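PDB 3IGH: uncharacterized metal-dependent hydrolase from Pyrococcus horikoshii, which probably hydrolyses carbon-nitrogen bonds other than peptide bonds, as a metal-dependent member of the amidohydrolase family whose substrate is not known. Local coordinates for residues T13-L18 with V59-F64. Sequence-based numbering, arbitrary orientation.
Sequences TSFNPL and VMPAFF. With SO4 (sulfate ion), chain N.
With CG of F15 turned anti to its own carbonyl carbon (chi1 -72°), the phenyl ring reaches across to M60 and P61, while the M60 chain, bent at its last torsion (chi3 -86°), brings CE back to the same ring. CZ of F15 lies 3.8 Å from CB of M60, which sits at the ring edge, near its plane; CE2 of F15 comes within 3.9 Å of CD of P61. No hydrogen bond links the two segments here, and apolar groups suit this buried contact: a flat ring long enough to reach the neighbouring strand, an unbranched thioether that can fold, and a compact proline ring. M60 also serves a second aromatic, its CE resting 3.9 Å above one face of F63, offset toward the rim. An alanine in place of F15 would probably open a gap beside M60 and P61 and leave the methionine end freer to turn. Beyond the ring, a cis peptide bond precedes P17, whose O accepts from OG of S14 (2.9 Å), in the carbonyl plane. N of L18 hydrogen-bonds O3 of a sulfate (2.9 Å), probably picked up from the crystallisation liquor and also bound by K437. L440 and H441 of helix 436-450 touch F15 too. Strand 10-14, its classic beta bulge at T13 and S14 facing K19, lies parallel to strand 58-68, the first strand of the TIM barrel of amidohydrolases.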
ATOM      1  N   THR A  13      -9.975   3.269 -28.335  1.00 35.83           N
ATOM      2  CA  THR A  13      -9.537   3.885 -27.089  1.00 39.94           C
ATOM      3  C   THR A  13     -10.707   4.144 -26.161  1.00 43.62           C
ATOM      4  O   THR A  13     -10.515   4.312 -24.962  1.00 37.64           O
ATOM      5  CB  THR A  13      -8.778   5.219 -27.309  1.00 42.08           C
ATOM      6  OG1 THR A  13      -9.682   6.222 -27.791  1.00 46.45           O
ATOM      7  CG2 THR A  13      -7.615   5.037 -28.287  1.00 37.75           C
ATOM      8  N   SER A  14     -11.912   4.186 -26.726  1.00 36.96           N
ATOM      9  CA  SER A  14     -13.129   4.476 -25.967  1.00 41.51           C
ATOM     10  C   SER A  14     -14.322   3.909 -26.730  1.00 43.79           C
ATOM     11  O   SER A  14     -14.293   3.834 -27.963  1.00 41.12           O
ATOM     12  CB  SER A  14     -13.276   5.992 -25.780  1.00 41.11           C
ATOM     13  OG  SER A  14     -14.431   6.316 -25.041  1.00 52.38           O
ATOM     14  N   PHE A  15     -15.357   3.492 -26.005  1.00 39.54           N
ATOM     15  CA  PHE A  15     -16.554   2.932 -26.641  1.00 39.61           C
ATOM     16  C   PHE A  15     -17.744   3.895 -26.585  1.00 43.43           C
ATOM     17  O   PHE A  15     -18.505   3.990 -27.548  1.00 44.05           O
ATOM     18  CB  PHE A  15     -16.924   1.569 -26.041  1.00 38.16           C
ATOM     19  CG  PHE A  15     -15.989   0.457 -26.430  1.00 39.21           C
ATOM     20  CD1 PHE A  15     -15.947  -0.016 -27.742  1.00 33.40           C
ATOM     21  CD2 PHE A  15     -15.162  -0.130 -25.480  1.00 34.09           C
ATOM     22  CE1 PHE A  15     -15.077  -1.043 -28.106  1.00 42.10           C
ATOM     23  CE2 PHE A  15     -14.291  -1.169 -25.836  1.00 39.30           C
ATOM     24  CZ  PHE A  15     -14.251  -1.623 -27.147  1.00 40.41           C
ATOM     25  N   ASN A  16     -17.903   4.579 -25.452  1.00 37.26           N
ATOM     26  CA  ASN A  16     -18.872   5.665 -25.293  1.00 42.45           C
ATOM     27  C   ASN A  16     -18.136   6.922 -24.834  1.00 48.32           C
ATOM     28  O   ASN A  16     -17.831   7.048 -23.649  1.00 56.71           O
ATOM     29  CB  ASN A  16     -19.939   5.314 -24.244  1.00 50.77           C
ATOM     30  CG  ASN A  16     -20.987   4.337 -24.752  1.00 61.90           C
ATOM     31  OD1 ASN A  16     -20.934   3.867 -25.890  1.00 78.85           O
ATOM     32  ND2 ASN A  16     -21.958   4.031 -23.896  1.00 63.72           N
ATOM     33  N   PRO A  17     -17.825   7.854 -25.762  1.00 52.23           N
ATOM     34  CA  PRO A  17     -18.082   7.879 -27.208  1.00 51.06           C
ATOM     35  C   PRO A  17     -17.101   6.991 -27.962  1.00 48.90           C
ATOM     36  O   PRO A  17     -16.018   6.708 -27.455  1.00 45.26           O
ATOM     37  CB  PRO A  17     -17.832   9.348 -27.590  1.00 55.09           C
ATOM     38  CG  PRO A  17     -17.559  10.080 -26.304  1.00 61.71           C
ATOM     39  CD  PRO A  17     -17.092   9.057 -25.333  1.00 54.60           C
ATOM     40  N   LEU A  18     -17.477   6.541 -29.154  1.00 43.31           N
ATOM     41  CA  LEU A  18     -16.591   5.680 -29.919  1.00 47.82           C
ATOM     42  C   LEU A  18     -15.402   6.481 -30.449  1.00 50.42           C
ATOM     43  O   LEU A  18     -15.583   7.467 -31.161  1.00 52.05           O
ATOM     44  CB  LEU A  18     -17.344   4.992 -31.057  1.00 47.70           C
ATOM     45  CG  LEU A  18     -16.540   3.936 -31.822  1.00 49.15           C
ATOM     46  CD1 LEU A  18     -16.372   2.658 -31.002  1.00 46.15           C
ATOM     47  CD2 LEU A  18     -17.222   3.639 -33.139  1.00 47.00           C
ATOM     48  N   VAL A  59      -7.354  -3.598 -31.323  1.00 38.92           N
ATOM     49  CA  VAL A  59      -6.981  -3.415 -29.914  1.00 42.27           C
ATOM     50  C   VAL A  59      -8.140  -2.734 -29.186  1.00 37.24           C
ATOM     51  O   VAL A  59      -8.699  -1.758 -29.687  1.00 40.33           O
ATOM     52  CB  VAL A  59      -5.654  -2.592 -29.764  1.00 38.49           C
ATOM     53  CG1 VAL A  59      -5.317  -2.313 -28.289  1.00 35.88           C
ATOM     54  CG2 VAL A  59      -4.488  -3.314 -30.411  1.00 35.04           C
ATOM     55  N   MET A  60      -8.514  -3.265 -28.022  1.00 31.19           N
ATOM     56  CA  MET A  60      -9.548  -2.635 -27.190  1.00 33.89           C
ATOM     57  C   MET A  60      -9.063  -2.587 -25.734  1.00 35.24           C
ATOM     58  O   MET A  60      -8.162  -3.354 -25.373  1.00 29.22           O
ATOM     59  CB  MET A  60     -10.909  -3.364 -27.322  1.00 32.32           C
ATOM     60  CG  MET A  60     -10.974  -4.798 -26.798  1.00 33.40           C
ATOM     61  SD  MET A  60     -12.637  -5.561 -26.778  1.00 27.41           S
ATOM     62  CE  MET A  60     -13.258  -4.991 -25.191  1.00 39.40           C
ATOM     63  N   PRO A  61      -9.636  -1.686 -24.902  1.00 32.98           N
ATOM     64  CA  PRO A  61      -9.330  -1.784 -23.476  1.00 32.47           C
ATOM     65  C   PRO A  61      -9.693  -3.164 -22.944  1.00 32.60           C
ATOM     66  O   PRO A  61     -10.673  -3.773 -23.388  1.00 29.18           O
ATOM     67  CB  PRO A  61     -10.227  -0.719 -22.847  1.00 32.22           C
ATOM     68  CG  PRO A  61     -10.461   0.270 -23.936  1.00 33.78           C
ATOM     69  CD  PRO A  61     -10.527  -0.543 -25.191  1.00 33.37           C
ATOM     70  N   ALA A  62      -8.889  -3.671 -22.022  1.00 32.02           N
ATOM     71  CA  ALA A  62      -9.140  -4.999 -21.477  1.00 31.57           C
ATOM     72  C   ALA A  62     -10.421  -5.007 -20.637  1.00 32.42           C
ATOM     73  O   ALA A  62     -10.900  -3.950 -20.210  1.00 30.56           O
ATOM     74  CB  ALA A  62      -7.934  -5.471 -20.668  1.00 29.97           C
ATOM     75  N   PHE A  63     -11.008  -6.187 -20.449  1.00 28.16           N
ATOM     76  CA  PHE A  63     -12.187  -6.302 -19.615  1.00 27.27           C
ATOM     77  C   PHE A  63     -11.836  -6.030 -18.145  1.00 27.64           C
ATOM     78  O   PHE A  63     -10.712  -6.294 -17.692  1.00 28.90           O
ATOM     79  CB  PHE A  63     -12.853  -7.673 -19.775  1.00 29.98           C
ATOM     80  CG  PHE A  63     -13.520  -7.870 -21.123  1.00 30.68           C
ATOM     81  CD1 PHE A  63     -14.787  -7.340 -21.373  1.00 29.73           C
ATOM     82  CD2 PHE A  63     -12.876  -8.570 -22.137  1.00 34.46           C
ATOM     83  CE1 PHE A  63     -15.415  -7.521 -22.610  1.00 33.39           C
ATOM     84  CE2 PHE A  63     -13.491  -8.760 -23.380  1.00 33.46           C
ATOM     85  CZ  PHE A  63     -14.757  -8.230 -23.620  1.00 32.40           C
ATOM     86  N   PHE A  64     -12.804  -5.468 -17.433  1.00 26.45           N
ATOM     87  CA  PHE A  64     -12.672  -5.187 -16.004  1.00 27.51           C
ATOM     88  C   PHE A  64     -13.907  -5.818 -15.356  1.00 27.57           C
ATOM     89  O   PHE A  64     -15.023  -5.343 -15.546  1.00 26.39           O
ATOM     90  CB  PHE A  64     -12.633  -3.664 -15.806  1.00 25.93           C
ATOM     91  CG  PHE A  64     -12.226  -3.202 -14.415  1.00 28.88           C
ATOM     92  CD1 PHE A  64     -11.360  -2.122 -14.282  1.00 27.50           C
ATOM     93  CD2 PHE A  64     -12.714  -3.816 -13.250  1.00 27.78           C
ATOM     94  CE1 PHE A  64     -10.957  -1.663 -13.015  1.00 34.44           C
ATOM     95  CE2 PHE A  64     -12.323  -3.368 -11.988  1.00 29.14           C
ATOM     96  CZ  PHE A  64     -11.435  -2.281 -11.877  1.00 27.83           C
TER
HETATM   97  S   SO4 N  13     -20.539   8.065 -30.451  0.50 73.00           S
HETATM   98  O1  SO4 N  13     -21.240   8.403 -31.687  0.50 77.97           O
HETATM   99  O2  SO4 N  13     -20.598   6.621 -30.254  0.50 62.84           O
HETATM  100  O3  SO4 N  13     -19.147   8.483 -30.561  0.50 71.21           O
HETATM  101  O4  SO4 N  13     -21.168   8.748 -29.323  0.50 67.90           O